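Local structure of halogenase PltM (Pseudomonas fluorescens, 6BZN) at residues I355-F358 / E359-R363; V385-H388 / C389-V393; K433-H436 / D437-S441; A485-V488 / A489-A492; T491-A494 / L495-I499. The protein probably works as a flavin-dependent halogenase that chlorinates, brominates or iodinates phenolic substrates. All blocks are in the same frame, centred on the assembly; numbering follows the deposited sequence.

Contact 1: residues I355-F358 / E359-R363; sequences ITTF and ESILR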
loop_
_atom_site.group_PDB
_atom_site.type_symbol
_atom_site.label_atom_id
_atom_site.label_comp_id
_atom_site.label_asym_id
_atom_site.label_seq_id
_atom_site.Cartn_x
_atom_site.Cartn_y
_atom_site.Cartn_z
ATOM N N ILE A 355 -3.834 -0.741 0.163
ATOM C CA ILE A 355 -5.164 -0.236 -0.099
ATOM C C ILE A 355 -5.773 -0.996 -1.274
ATOM O O ILE A 355 -6.885 -1.527 -1.164
ATOM C CB ILE A 355 -5.150 1.276 -0.418
ATOM C CG1 ILE A 355 -4.631 2.065 0.790
ATOM C CG2 ILE A 355 -6.537 1.717 -0.834
ATOM C CD1 ILE A 355 -4.419 3.551 0.546
ATOM N N THR A 356 -5.037 -1.042 -2.387
ATOM C CA THR A 356 -5.531 -1.702 -3.589
ATOM C C THR A 356 -5.822 -3.176 -3.297
ATOM O O THR A 356 -6.868 -3.696 -3.713
ATOM C CB THR A 356 -4.530 -1.575 -4.746
ATOM O OG1 THR A 356 -4.168 -0.196 -4.917
ATOM C CG2 THR A 356 -5.112 -2.098 -6.026
ATOM N N THR A 357 -4.912 -3.824 -2.564
ATOM C CA THR A 357 -5.090 -5.221 -2.143
ATOM C C THR A 357 -6.401 -5.484 -1.388
ATOM O O THR A 357 -7.166 -6.379 -1.762
ATOM C CB THR A 357 -3.895 -5.694 -1.301
ATOM O OG1 THR A 357 -2.718 -5.671 -2.113
ATOM C CG2 THR A 357 -4.098 -7.126 -0.764
ATOM N N PHE A 358 -6.659 -4.737 -0.318
ATOM C CA PHE A 358 -7.826 -5.029 0.503
ATOM C C PHE A 358 -9.105 -4.706 -0.247
ATOM O O PHE A 358 -10.106 -5.417 -0.104
ATOM C CB PHE A 358 -7.784 -4.287 1.851
ATOM C CG PHE A 358 -6.595 -4.643 2.721
ATOM C CD1 PHE A 358 -6.026 -5.909 2.698
ATOM C CD2 PHE A 358 -6.070 -3.708 3.596
ATOM C CE1 PHE A 358 -4.939 -6.212 3.505
ATOM C CE2 PHE A 358 -4.977 -4.010 4.407
ATOM C CZ PHE A 358 -4.405 -5.259 4.350
ATOM N N GLU A 359 -9.086 -3.646 -1.049
ATOM C CA GLU A 359 -10.278 -3.297 -1.838
ATOM C C GLU A 359 -10.546 -4.373 -2.878
ATOM O O GLU A 359 -11.700 -4.760 -3.084
ATOM C CB GLU A 359 -10.170 -1.925 -2.501
ATOM C CG GLU A 359 -11.488 -1.565 -3.187
ATOM C CD GLU A 359 -11.546 -0.168 -3.753
ATOM O OE1 GLU A 359 -10.779 0.702 -3.291
ATOM O OE2 GLU A 359 -12.387 0.048 -4.668
ATOM N N SER A 360 -9.491 -4.893 -3.496
ATOM C CA SER A 360 -9.668 -5.929 -4.523
ATOM C C SER A 360 -10.272 -7.201 -3.928
ATOM O O SER A 360 -11.142 -7.841 -4.540
ATOM C CB SER A 360 -8.339 -6.227 -5.247
ATOM O OG SER A 360 -8.580 -7.063 -6.362
ATOM N N ILE A 361 -9.842 -7.565 -2.722
ATOM C CA ILE A 361 -10.412 -8.744 -2.043
ATOM C C ILE A 361 -11.905 -8.523 -1.788
ATOM O O ILE A 361 -12.738 -9.402 -2.025
ATOM C CB ILE A 361 -9.673 -9.078 -0.734
ATOM C CG1 ILE A 361 -8.223 -9.461 -1.039
ATOM C CG2 ILE A 361 -10.367 -10.206 0.034
ATOM C CD1 ILE A 361 -7.320 -9.434 0.183
ATOM N N LEU A 362 -12.218 -7.321 -1.319
ATOM C CA LEU A 362 -13.574 -6.934 -0.998
ATOM C C LEU A 362 -14.499 -6.969 -2.217
ATOM O O LEU A 362 -15.662 -7.377 -2.112
ATOM C CB LEU A 362 -13.523 -5.547 -0.377
ATOM C CG LEU A 362 -14.691 -4.938 0.364
ATOM C CD1 LEU A 362 -15.286 -5.864 1.410
ATOM C CD2 LEU A 362 -14.168 -3.646 0.986
ATOM N N ARG A 363 -13.977 -6.579 -3.375
ATOM C CA ARG A 363 -14.726 -6.647 -4.619
ATOM C C ARG A 363 -14.817 -8.066 -5.186
ATOM O O ARG A 363 -15.868 -8.448 -5.701
ATOM C CB ARG A 363 -14.093 -5.740 -5.668
ATOM C CG ARG A 363 -14.245 -4.263 -5.370
ATOM C CD ARG A 363 -13.389 -3.434 -6.298
ATOM N NE ARG A 363 -13.603 -1.990 -6.156
ATOM C CZ ARG A 363 -14.542 -1.278 -6.789
ATOM N NH1 ARG A 363 -15.418 -1.847 -7.611
ATOM N NH2 ARG A 363 -14.607 0.037 -6.597
#

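Contact 2: residues V385-H388 / C389-V393; sequences VERH and CLNAV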
loop_
_atom_site.group_PDB
_atom_site.type_symbol
_atom_site.label_atom_id
_atom_site.label_comp_id
_atom_site.label_asym_id
_atom_site.label_seq_id
_atom_site.Cartn_x
_atom_site.Cartn_y
_atom_site.Cartn_z
ATOM N N VAL A 385 -13.558 -6.362 -11.132
ATOM C CA VAL A 385 -12.351 -6.587 -10.338
ATOM C C VAL A 385 -11.129 -6.098 -11.140
ATOM O O VAL A 385 -10.263 -5.374 -10.615
ATOM C CB VAL A 385 -12.213 -8.064 -9.904
ATOM C CG1 VAL A 385 -10.915 -8.308 -9.162
ATOM C CG2 VAL A 385 -13.383 -8.450 -9.008
ATOM N N GLU A 386 -11.067 -6.472 -12.411
ATOM C CA GLU A 386 -9.998 -6.001 -13.286
ATOM C C GLU A 386 -10.004 -4.486 -13.475
ATOM O O GLU A 386 -8.959 -3.849 -13.441
ATOM C CB GLU A 386 -10.115 -6.670 -14.652
ATOM C CG GLU A 386 -9.006 -6.303 -15.612
ATOM C CD GLU A 386 -9.052 -7.147 -16.858
ATOM O OE1 GLU A 386 -9.592 -6.677 -17.876
ATOM O OE2 GLU A 386 -8.592 -8.307 -16.808
ATOM N N ARG A 387 -11.184 -3.930 -13.724
ATOM C CA ARG A 387 -11.317 -2.496 -13.914
ATOM C C ARG A 387 -10.797 -1.729 -12.697
ATOM O O ARG A 387 -10.000 -0.814 -12.850
ATOM C CB ARG A 387 -12.764 -2.121 -14.227
ATOM C CG ARG A 387 -13.008 -0.624 -14.330
ATOM C CD ARG A 387 -14.403 -0.349 -14.865
ATOM N NE ARG A 387 -14.775 1.065 -14.747
ATOM C CZ ARG A 387 -15.866 1.547 -14.143
ATOM N NH1 ARG A 387 -16.765 0.757 -13.564
ATOM N NH2 ARG A 387 -16.071 2.867 -14.128
ATOM N N HIS A 388 -11.237 -2.106 -11.499
ATOM C CA HIS A 388 -10.681 -1.514 -10.284
ATOM C C HIS A 388 -9.143 -1.651 -10.220
ATOM O O HIS A 388 -8.441 -0.659 -10.044
ATOM C CB HIS A 388 -11.299 -2.108 -9.019
ATOM C CG HIS A 388 -10.500 -1.795 -7.800
ATOM N ND1 HIS A 388 -9.704 -2.729 -7.171
ATOM C CD2 HIS A 388 -10.264 -0.617 -7.179
ATOM C CE1 HIS A 388 -9.065 -2.151 -6.173
ATOM N NE2 HIS A 388 -9.380 -0.868 -6.165
ATOM N N CYS A 389 -8.618 -2.864 -10.395
ATOM C CA CYS A 389 -7.188 -3.094 -10.156
ATOM C C CYS A 389 -6.308 -2.357 -11.158
ATOM O O CYS A 389 -5.337 -1.676 -10.773
ATOM C CB CYS A 389 -6.846 -4.579 -10.149
ATOM S SG CYS A 389 -5.128 -4.840 -9.638
ATOM N N LEU A 390 -6.664 -2.450 -12.437
ATOM C CA LEU A 390 -5.854 -1.801 -13.471
ATOM C C LEU A 390 -5.934 -0.268 -13.348
ATOM O O LEU A 390 -4.925 0.401 -13.496
ATOM C CB LEU A 390 -6.232 -2.253 -14.882
ATOM C CG LEU A 390 -6.135 -3.756 -15.216
ATOM C CD1 LEU A 390 -6.003 -3.966 -16.728
ATOM C CD2 LEU A 390 -5.052 -4.532 -14.477
ATOM N N ASN A 391 -7.119 0.264 -13.052
ATOM C CA ASN A 391 -7.263 1.710 -12.810
ATOM C C ASN A 391 -6.471 2.151 -11.589
ATOM O O ASN A 391 -5.870 3.227 -11.600
ATOM C CB ASN A 391 -8.733 2.123 -12.622
ATOM C CG ASN A 391 -9.542 2.081 -13.899
ATOM O OD1 ASN A 391 -9.037 1.779 -14.962
ATOM N ND2 ASN A 391 -10.835 2.391 -13.783
ATOM N N ALA A 392 -6.492 1.344 -10.531
ATOM C CA ALA A 392 -5.730 1.641 -9.303
ATOM C C ALA A 392 -4.211 1.731 -9.529
ATOM O O ALA A 392 -3.553 2.672 -9.055
ATOM C CB ALA A 392 -6.043 0.615 -8.240
ATOM N N VAL A 393 -3.676 0.790 -10.297
ATOM C CA VAL A 393 -2.259 0.775 -10.633
ATOM C C VAL A 393 -1.903 1.990 -11.511
ATOM O O VAL A 393 -0.876 2.649 -11.292
ATOM C CB VAL A 393 -1.861 -0.567 -11.301
ATOM C CG1 VAL A 393 -0.433 -0.525 -11.825
ATOM C CG2 VAL A 393 -2.011 -1.712 -10.291
HETATM O O HOH W 1 -12.740 2.517 -16.060
#

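Contact 3: residues K433-H436 / D437-S441; sequences KLLH and DLEHS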
loop_
_atom_site.group_PDB
_atom_site.type_symbol
_atom_site.label_atom_id
_atom_site.label_comp_id
_atom_site.label_asym_id
_atom_site.label_seq_id
_atom_site.Cartn_x
_atom_site.Cartn_y
_atom_site.Cartn_z
ATOM N N LYS A 433 -18.250 6.213 5.100
ATOM C CA LYS A 433 -19.706 6.243 4.864
ATOM C C LYS A 433 -20.269 4.871 4.472
ATOM O O LYS A 433 -21.304 4.444 5.022
ATOM C CB LYS A 433 -20.020 7.311 3.798
ATOM C CG LYS A 433 -21.463 7.395 3.310
ATOM C CD LYS A 433 -21.662 8.617 2.400
ATOM C CE LYS A 433 -23.124 8.891 2.056
ATOM N NZ LYS A 433 -23.854 7.699 1.533
ATOM N N LEU A 434 -19.587 4.179 3.554
ATOM C CA LEU A 434 -19.956 2.800 3.174
ATOM C C LEU A 434 -20.007 1.875 4.385
ATOM O O LEU A 434 -20.930 1.062 4.515
ATOM C CB LEU A 434 -18.982 2.224 2.134
ATOM C CG LEU A 434 -18.974 2.762 0.707
ATOM C CD1 LEU A 434 -17.837 2.151 -0.106
ATOM C CD2 LEU A 434 -20.308 2.483 0.040
ATOM N N LEU A 435 -19.012 1.998 5.261
ATOM C CA LEU A 435 -18.936 1.192 6.471
ATOM C C LEU A 435 -20.092 1.520 7.417
ATOM O O LEU A 435 -20.743 0.614 7.928
ATOM C CB LEU A 435 -17.603 1.414 7.192
ATOM C CG LEU A 435 -17.356 0.648 8.489
ATOM C CD1 LEU A 435 -17.323 -0.858 8.273
ATOM C CD2 LEU A 435 -16.053 1.118 9.102
ATOM N N HIS A 436 -20.322 2.810 7.656
ATOM C CA HIS A 436 -21.457 3.236 8.469
ATOM C C HIS A 436 -22.783 2.648 7.974
ATOM O O HIS A 436 -23.532 2.086 8.773
ATOM C CB HIS A 436 -21.576 4.750 8.547
ATOM C CG HIS A 436 -22.573 5.205 9.566
ATOM N ND1 HIS A 436 -23.871 5.534 9.241
ATOM C CD2 HIS A 436 -22.479 5.326 10.911
ATOM C CE1 HIS A 436 -24.525 5.873 10.339
ATOM N NE2 HIS A 436 -23.702 5.754 11.366
ATOM N N ASP A 437 -23.041 2.735 6.670
ATOM C CA ASP A 437 -24.272 2.180 6.077
ATOM C C ASP A 437 -24.358 0.664 6.251
ATOM O O ASP A 437 -25.420 0.134 6.611
ATOM C CB ASP A 437 -24.401 2.554 4.588
ATOM C CG ASP A 437 -24.593 4.050 4.364
ATOM O OD1 ASP A 437 -24.946 4.772 5.318
ATOM O OD2 ASP A 437 -24.384 4.523 3.231
ATOM N N LEU A 438 -23.239 -0.027 6.016
ATOM C CA LEU A 438 -23.188 -1.479 6.204
ATOM C C LEU A 438 -23.382 -1.892 7.671
ATOM O O LEU A 438 -24.059 -2.883 7.934
ATOM C CB LEU A 438 -21.867 -2.064 5.683
ATOM C CG LEU A 438 -21.700 -3.584 5.817
ATOM C CD1 LEU A 438 -22.728 -4.303 4.966
ATOM C CD2 LEU A 438 -20.295 -4.014 5.414
ATOM N N GLU A 439 -22.759 -1.170 8.603
ATOM C CA GLU A 439 -22.827 -1.526 10.038
ATOM C C GLU A 439 -24.270 -1.509 10.536
ATOM O O GLU A 439 -24.710 -2.437 11.214
ATOM C CB GLU A 439 -21.945 -0.614 10.913
ATOM C CG GLU A 439 -20.497 -1.092 11.055
ATOM C CD GLU A 439 -19.557 -0.099 11.747
ATOM O OE1 GLU A 439 -19.864 1.119 11.806
ATOM O OE2 GLU A 439 -18.481 -0.541 12.217
ATOM N N HIS A 440 -25.001 -0.477 10.140
ATOM C CA HIS A 440 -26.368 -0.271 10.596
ATOM C C HIS A 440 -27.456 -0.974 9.791
ATOM O O HIS A 440 -28.466 -1.378 10.370
ATOM C CB HIS A 440 -26.642 1.231 10.721
ATOM C CG HIS A 440 -25.933 1.841 11.887
ATOM N ND1 HIS A 440 -26.521 1.962 13.128
ATOM C CD2 HIS A 440 -24.661 2.282 12.028
ATOM C CE1 HIS A 440 -25.654 2.487 13.974
ATOM N NE2 HIS A 440 -24.516 2.690 13.333
ATOM N N SER A 441 -27.269 -1.123 8.482
ATOM C CA SER A 441 -28.259 -1.801 7.644
ATOM C C SER A 441 -28.094 -3.319 7.650
ATOM O O SER A 441 -29.049 -4.029 7.368
ATOM C CB SER A 441 -28.207 -1.288 6.201
ATOM O OG SER A 441 -27.156 -1.901 5.466
HETATM O O HOH W 2 -24.588 7.605 4.768
#

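Contact 4: residues A485-V488 / A489-A492; sequences ARPV and AETA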
loop_
_atom_site.group_PDB
_atom_site.type_symbol
_atom_site.label_atom_id
_atom_site.label_comp_id
_atom_site.label_asym_id
_atom_site.label_seq_id
_atom_site.Cartn_x
_atom_site.Cartn_y
_atom_site.Cartn_z
ATOM N N ALA A 485 11.504 20.743 -18.282
ATOM C CA ALA A 485 12.418 21.276 -17.266
ATOM C C ALA A 485 12.007 22.689 -16.802
ATOM O O ALA A 485 12.824 23.603 -16.776
ATOM C CB ALA A 485 13.847 21.273 -17.800
ATOM N N ARG A 486 10.733 22.852 -16.453
ATOM C CA ARG A 486 10.175 24.164 -16.080
ATOM C C ARG A 486 10.677 24.617 -14.708
ATOM O O ARG A 486 11.018 23.779 -13.889
ATOM C CB ARG A 486 8.646 24.109 -16.048
ATOM C CG ARG A 486 7.995 23.829 -17.391
ATOM C CD ARG A 486 8.089 25.019 -18.331
ATOM N NE ARG A 486 7.120 24.912 -19.426
ATOM C CZ ARG A 486 5.825 25.251 -19.369
ATOM N NH1 ARG A 486 5.272 25.731 -18.258
ATOM N NH2 ARG A 486 5.058 25.100 -20.449
ATOM N N PRO A 487 10.710 25.946 -14.444
ATOM C CA PRO A 487 11.155 26.382 -13.113
ATOM C C PRO A 487 10.164 25.974 -12.014
ATOM O O PRO A 487 8.948 26.092 -12.202
ATOM C CB PRO A 487 11.226 27.918 -13.227
ATOM C CG PRO A 487 11.043 28.238 -14.672
ATOM C CD PRO A 487 10.334 27.085 -15.301
ATOM N N VAL A 488 10.692 25.513 -10.885
ATOM C CA VAL A 488 9.854 24.990 -9.801
ATOM C C VAL A 488 8.837 25.997 -9.244
ATOM O O VAL A 488 7.739 25.604 -8.855
ATOM C CB VAL A 488 10.688 24.371 -8.650
ATOM C CG1 VAL A 488 11.492 23.177 -9.172
ATOM C CG2 VAL A 488 11.589 25.391 -7.957
ATOM N N ALA A 489 9.180 27.288 -9.232
ATOM C CA ALA A 489 8.241 28.324 -8.751
ATOM C C ALA A 489 6.989 28.433 -9.628
ATOM O O ALA A 489 5.885 28.633 -9.122
ATOM C CB ALA A 489 8.935 29.682 -8.632
ATOM N N GLU A 490 7.165 28.292 -10.934
ATOM C CA GLU A 490 6.056 28.327 -11.889
ATOM C C GLU A 490 5.121 27.139 -11.690
ATOM O O GLU A 490 3.899 27.276 -11.688
ATOM C CB GLU A 490 6.597 28.294 -13.313
ATOM C CG GLU A 490 5.537 28.275 -14.403
ATOM C CD GLU A 490 6.153 28.004 -15.761
ATOM O OE1 GLU A 490 6.096 26.840 -16.213
ATOM O OE2 GLU A 490 6.728 28.946 -16.351
ATOM N N THR A 491 5.726 25.971 -11.559
ATOM C CA THR A 491 4.991 24.729 -11.356
ATOM C C THR A 491 4.192 24.784 -10.042
ATOM O O THR A 491 2.994 24.526 -10.040
ATOM C CB THR A 491 5.971 23.549 -11.386
ATOM O OG1 THR A 491 6.752 23.623 -12.596
ATOM C CG2 THR A 491 5.246 22.214 -11.308
ATOM N N ALA A 492 4.850 25.153 -8.944
ATOM C CA ALA A 492 4.175 25.268 -7.648
ATOM C C ALA A 492 2.986 26.218 -7.739
ATOM O O ALA A 492 1.901 25.932 -7.226
ATOM C CB ALA A 492 5.140 25.737 -6.579
HETATM O O HOH W 3 9.064 22.535 -12.074
#

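Contact 5: residues T491-A494 / L495-I499; sequences TANA and LHELI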
loop_
_atom_site.group_PDB
_atom_site.type_symbol
_atom_site.label_atom_id
_atom_site.label_comp_id
_atom_site.label_asym_id
_atom_site.label_seq_id
_atom_site.Cartn_x
_atom_site.Cartn_y
_atom_site.Cartn_z
ATOM N N THR A 491 5.726 25.971 -11.559
ATOM C CA THR A 491 4.991 24.729 -11.356
ATOM C C THR A 491 4.192 24.784 -10.042
ATOM O O THR A 491 2.994 24.526 -10.040
ATOM C CB THR A 491 5.971 23.549 -11.386
ATOM O OG1 THR A 491 6.752 23.623 -12.596
ATOM C CG2 THR A 491 5.246 22.214 -11.308
ATOM N N ALA A 492 4.850 25.153 -8.944
ATOM C CA ALA A 492 4.175 25.268 -7.648
ATOM C C ALA A 492 2.986 26.218 -7.739
ATOM O O ALA A 492 1.901 25.932 -7.226
ATOM C CB ALA A 492 5.140 25.737 -6.579
ATOM N N ASN A 493 3.181 27.343 -8.421
ATOM C CA ASN A 493 2.094 28.308 -8.549
ATOM C C ASN A 493 0.914 27.786 -9.372
ATOM O O ASN A 493 -0.237 28.028 -9.021
ATOM C CB ASN A 493 2.587 29.614 -9.149
ATOM C CG ASN A 493 1.511 30.680 -9.121
ATOM O OD1 ASN A 493 1.173 31.195 -8.054
ATOM N ND2 ASN A 493 0.927 30.976 -10.277
ATOM N N ALA A 494 1.212 27.097 -10.472
ATOM C CA ALA A 494 0.191 26.462 -11.306
ATOM C C ALA A 494 -0.618 25.442 -10.490
ATOM O O ALA A 494 -1.857 25.403 -10.580
ATOM C CB ALA A 494 0.828 25.805 -12.524
ATOM N N LEU A 495 0.069 24.638 -9.671
ATOM C CA LEU A 495 -0.636 23.727 -8.767
ATOM C C LEU A 495 -1.517 24.479 -7.765
ATOM O O LEU A 495 -2.658 24.100 -7.542
ATOM C CB LEU A 495 0.333 22.807 -8.021
ATOM C CG LEU A 495 1.133 21.790 -8.832
ATOM C CD1 LEU A 495 2.128 21.085 -7.914
ATOM C CD2 LEU A 495 0.235 20.784 -9.527
ATOM N N HIS A 496 -0.980 25.526 -7.156
ATOM C CA HIS A 496 -1.721 26.308 -6.163
ATOM C C HIS A 496 -3.026 26.869 -6.757
ATOM O O HIS A 496 -4.076 26.790 -6.138
ATOM C CB HIS A 496 -0.835 27.433 -5.631
ATOM C CG HIS A 496 -1.392 28.141 -4.437
ATOM N ND1 HIS A 496 -1.102 29.459 -4.159
ATOM C CD2 HIS A 496 -2.216 27.723 -3.451
ATOM C CE1 HIS A 496 -1.704 29.816 -3.040
ATOM N NE2 HIS A 496 -2.394 28.785 -2.594
ATOM N N GLU A 497 -2.959 27.386 -7.976
ATOM C CA GLU A 497 -4.156 27.929 -8.642
ATOM C C GLU A 497 -5.200 26.835 -8.921
ATOM O O GLU A 497 -6.404 27.055 -8.729
ATOM C CB GLU A 497 -3.765 28.690 -9.914
ATOM C CG GLU A 497 -2.929 29.951 -9.660
ATOM C CD GLU A 497 -3.683 31.034 -8.887
ATOM O OE1 GLU A 497 -4.892 31.200 -9.135
ATOM O OE2 GLU A 497 -3.076 31.706 -8.014
ATOM N N LEU A 498 -4.742 25.651 -9.341
ATOM C CA LEU A 498 -5.633 24.491 -9.477
ATOM C C LEU A 498 -6.314 24.119 -8.152
ATOM O O LEU A 498 -7.518 23.852 -8.127
ATOM C CB LEU A 498 -4.874 23.275 -10.051
ATOM C CG LEU A 498 -4.436 23.395 -11.517
ATOM C CD1 LEU A 498 -3.542 22.237 -11.927
ATOM C CD2 LEU A 498 -5.653 23.499 -12.429
ATOM N N ILE A 499 -5.560 24.120 -7.057
ATOM C CA ILE A 499 -6.132 23.791 -5.746
ATOM C C ILE A 499 -7.220 24.828 -5.380
ATOM O O ILE A 499 -8.322 24.464 -4.977
ATOM C CB ILE A 499 -5.049 23.679 -4.646
ATOM C CG1 ILE A 499 -4.110 22.497 -4.931
ATOM C CG2 ILE A 499 -5.687 23.518 -3.269
ATOM C CD1 ILE A 499 -2.818 22.507 -4.141
HETATM O O HOH W 4 1.185 30.431 -5.179
#

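Contact 1: residues I355-F358 / E359-R363
Thr-357 and Ile-361, one helical turn apart, lie side by side and point the same way, with CG2 of Thr-357 4.1 Å from CD1 of Ile-361. The methyl of Thr-357 stands anti to the backbone N, which leaves OG1 (chi1 -64°) beside that N to bond back to the carbonyl of Gly-353. Thr-356 uses its hydroxyl likewise on Arg-352, so both polar ends are satisfied along their own helix. The backbone supplies the usual i to i+4 bonds: Glu-359 N reaches Ile-355 O at 3.1 Å and Ser-360 N reaches Thr-356 O at 2.9 Å.

All of this lies on helix 352-374, buried against helix 33-44, which follows the first strand of the parallel, probably Rossmann-type, FAD-binding sheet. Phe-358 packs on Ile-33 and Leu-37 there, and Thr-357 touches Ala-34; Ile-33 and Ala-34 both contact FAD in another structure of this enzyme.

Charge is concentrated on another face of the helix. Arg-363 grips Glu-359 side-on with two nitrogens, both on one oxygen: NE meets OE2 at 2.8 Å on its anti lone pair, while NH2 comes to OE2 at 2.9 Å nearly along the C-O bond. That oxygen lies in the guanidinium plane, and the paired grip probably holds the arginine end in this orientation. Replacing Glu-359 by alanine removes both bonds to OE2 and would probably leave the buried guanidinium without this counter-charge and less firmly oriented. OE1 of Glu-359 is taken by a glycerol, probably from the crystallisation liquor, and the carboxylate also packs on His-388 of helix 383-406.

Contact 2: residues V385-H388 / C389-V393
A single water ties Arg-387 to Asn-391, accepting from NE of Arg-387 at 2.8 Å and from ND2 of Asn-391 at 3.0 Å. It sits at the edge of the guanidinium, in its plane, while the amide plane stands almost perpendicular to that plane, at 89°. The Asn-391 side chain leans back over the preceding turn, its CG anti to the carbonyl carbon (chi1 -72°), so that this CG rests 3.1 Å from Arg-387 O.

These are i to i+4 contacts of an alpha-helix, 383-406. On another face the side chains of Glu-386 and Leu-390 pass at a slant, their CG atoms 3.9 Å apart; the carboxylate beyond also bonds to the backbone N of Asn-331. The CB of Ala-392 lies over one face of the His-388 ring, 4.2 Å from NE2 of His-388, and that nitrogen bonds to a bound glycerol, probably from the crystallisation liquor. This side packs on Glu-359, Arg-363 and Thr-356 of helix 352-374, while Cys-389 meets helix 340-343.

Because the amide is neutral and both N-H groups are donors, they can meet only through an acceptor such as this water, a link that is probably soft; the firmer electrostatic ties of Glu-386 and Arg-387 run to Arg-379 and Glu-384.

Contact 3: residues K433-H436 / D437-S441
His-436 and His-440 meet one turn apart near the C-terminal end of helix 410-441, their rings oblique at 35° and their centroids 4.7 Å apart. CD2 of His-440 stands over one face of the His-436 ring, displaced toward the rim, with NE2 of His-436 3.7 Å from it. The His-440 ring in turn presents its edge to His-436 O, lying in the plane of the ring.

Lys-433 and Asp-437 cross obliquely in an i to i+4 pair. The lysine chain runs extended and then bends at its last torsion (chi4 -51°), which brings NZ to 3.6 Å from OD2 of Asp-437, a long salt bridge. A water assists: it donates to OD1 of Asp-437 at 2.9 Å and accepts only weakly from NZ of Lys-433.

Leu-435 and Glu-439 also cross, CG of the leucine lying 4.0 Å from CD of the glutamate, whose OE2 has a long, weak ion pair with Arg-75. Leu-435 turns toward helix 68-81, and Leu-434 and Leu-438 pack on Phe-447 of helix 444-452.

At the last turn, Asp-437 O accepts both N and OG of Ser-441, each at 2.9 Å, and the two donors approach from opposite faces of the carbonyl plane.

Contact 4: residues A485-V488 / A489-A492
The guanidinium of Arg-486 takes OE1 of Glu-490 at its edge, near its plane, and the carboxylate is turned almost square to it, the two planes standing 82° apart. NH1 of Arg-486 and OE1 of Glu-490 are modelled only 2.5 Å apart, an unusually short salt bridge whose exact length deserves caution. The arginine chain bends at chi2 (-72°) and curls round that oxygen, bringing its CD to 3.4 Å from OE1 of Glu-490; NE is taken by Gln-484. A leucine in place of Arg-486 would probably leave the Glu-490 carboxylate without its charge partner and free to swing.

Pro-487 is the N-cap of helix 488-502. Its carbonyl receives Thr-491 N at 3.3 Å, in the carbonyl plane and nearly straight (166°), and Glu-490 N more weakly at 3.1 Å, so the first turn closes on the proline. Val-488 O then accepts Ala-492 N at 2.9 Å. A water bridges the loop to the helix, donating to Arg-486 O and lying 2.6 Å from OG1 of Thr-491.

The preceding helix 465-483 ends in a Schellman motif, with Ala-485 at positive phi as the C-prime residue and Arg-486 N bonded to Ala-481 O. One helix is thus closed and the next begun within a few residues, a short loop joining two consecutive helices. Thr-491 packs back on Val-477, Met-478 and Ala-481 of helix 465-483. Val-488 and Thr-491 touch Leu-412 of helix 410-441, and Ala-492 touches His-411 and Val-415.

Contact 5: residues T491-A494 / L495-I499
Asn-493 and Glu-497 run alongside each other one turn apart, pointing the same way, with ND2 of the asparagine 4.0 Å from CG of the glutamate. This is van der Waals contact between an amide and an aliphatic carbon; the amide and carboxylate planes are inclined at 41°. The glutamate chain folds at chi2 (-65°), and its OE2 makes a salt bridge with Lys-500, three residues further along the helix.

Water carries the polar link on the neighbouring face. One molecule donates to OD1 of Asn-493 at 3.0 Å and lies 2.7 Å from ND1 of His-496, joining residues three apart. The imidazole is held at its other nitrogen too, NE2 bonding to the carbonyl of Ser-512, so both ring nitrogens have partners and its rotation is probably fixed.

The backbone keeps the i to i+4 bonding of an alpha-helix. Leu-495 N meets Thr-491 O at 3.0 Å and His-496 N meets Ala-492 O at 2.9 Å, followed by the corresponding pairs from Asn-493 to Glu-497 and from Ala-494 to Leu-498.

The leucine side chains pack back on the helix backbone. Both keep CG anti to their own carbonyl carbon, which tucks it back against the carbonyl one turn earlier: CG of Leu-495 sits 3.5 Å from Thr-491 O, and CG of Leu-498 3.4 Å from Ala-494 O.

The buried face of helix 488-502 has two helical neighbours: Leu-495 packs on Ser-474 of helix 465-483 and on Leu-412 and Val-415 of helix 410-441. His-496 touches Ile-514, and Ile-499 meets Tyr-511, both in non-helical chain that follows helix 488-502.

Overall arrangement
Contacts 1 to 4 follow one another along the chain, and contact 5 overlaps the end of contact 4, sharing Thr-491 and Ala-492; contact 4 begins in the loop before helix 488-502. Contacts 1 and 2, centres about 10 Å apart, touch through Thr-356 with Ala-392 and Arg-363 with His-388, joining helix 352-374 to the next helix in the chain, 383-406, in a buried layer near FAD-binding residues. Contact 3, on helix 410-441, is about 18 Å from contact 1 between centres. Contacts 4 and 5 have centres about 36 and 32 Å from that of contact 1, yet their helix packs on helix 410-441. Contacts 3 to 5 lie away from the annotated sites, farther from the chain's centre.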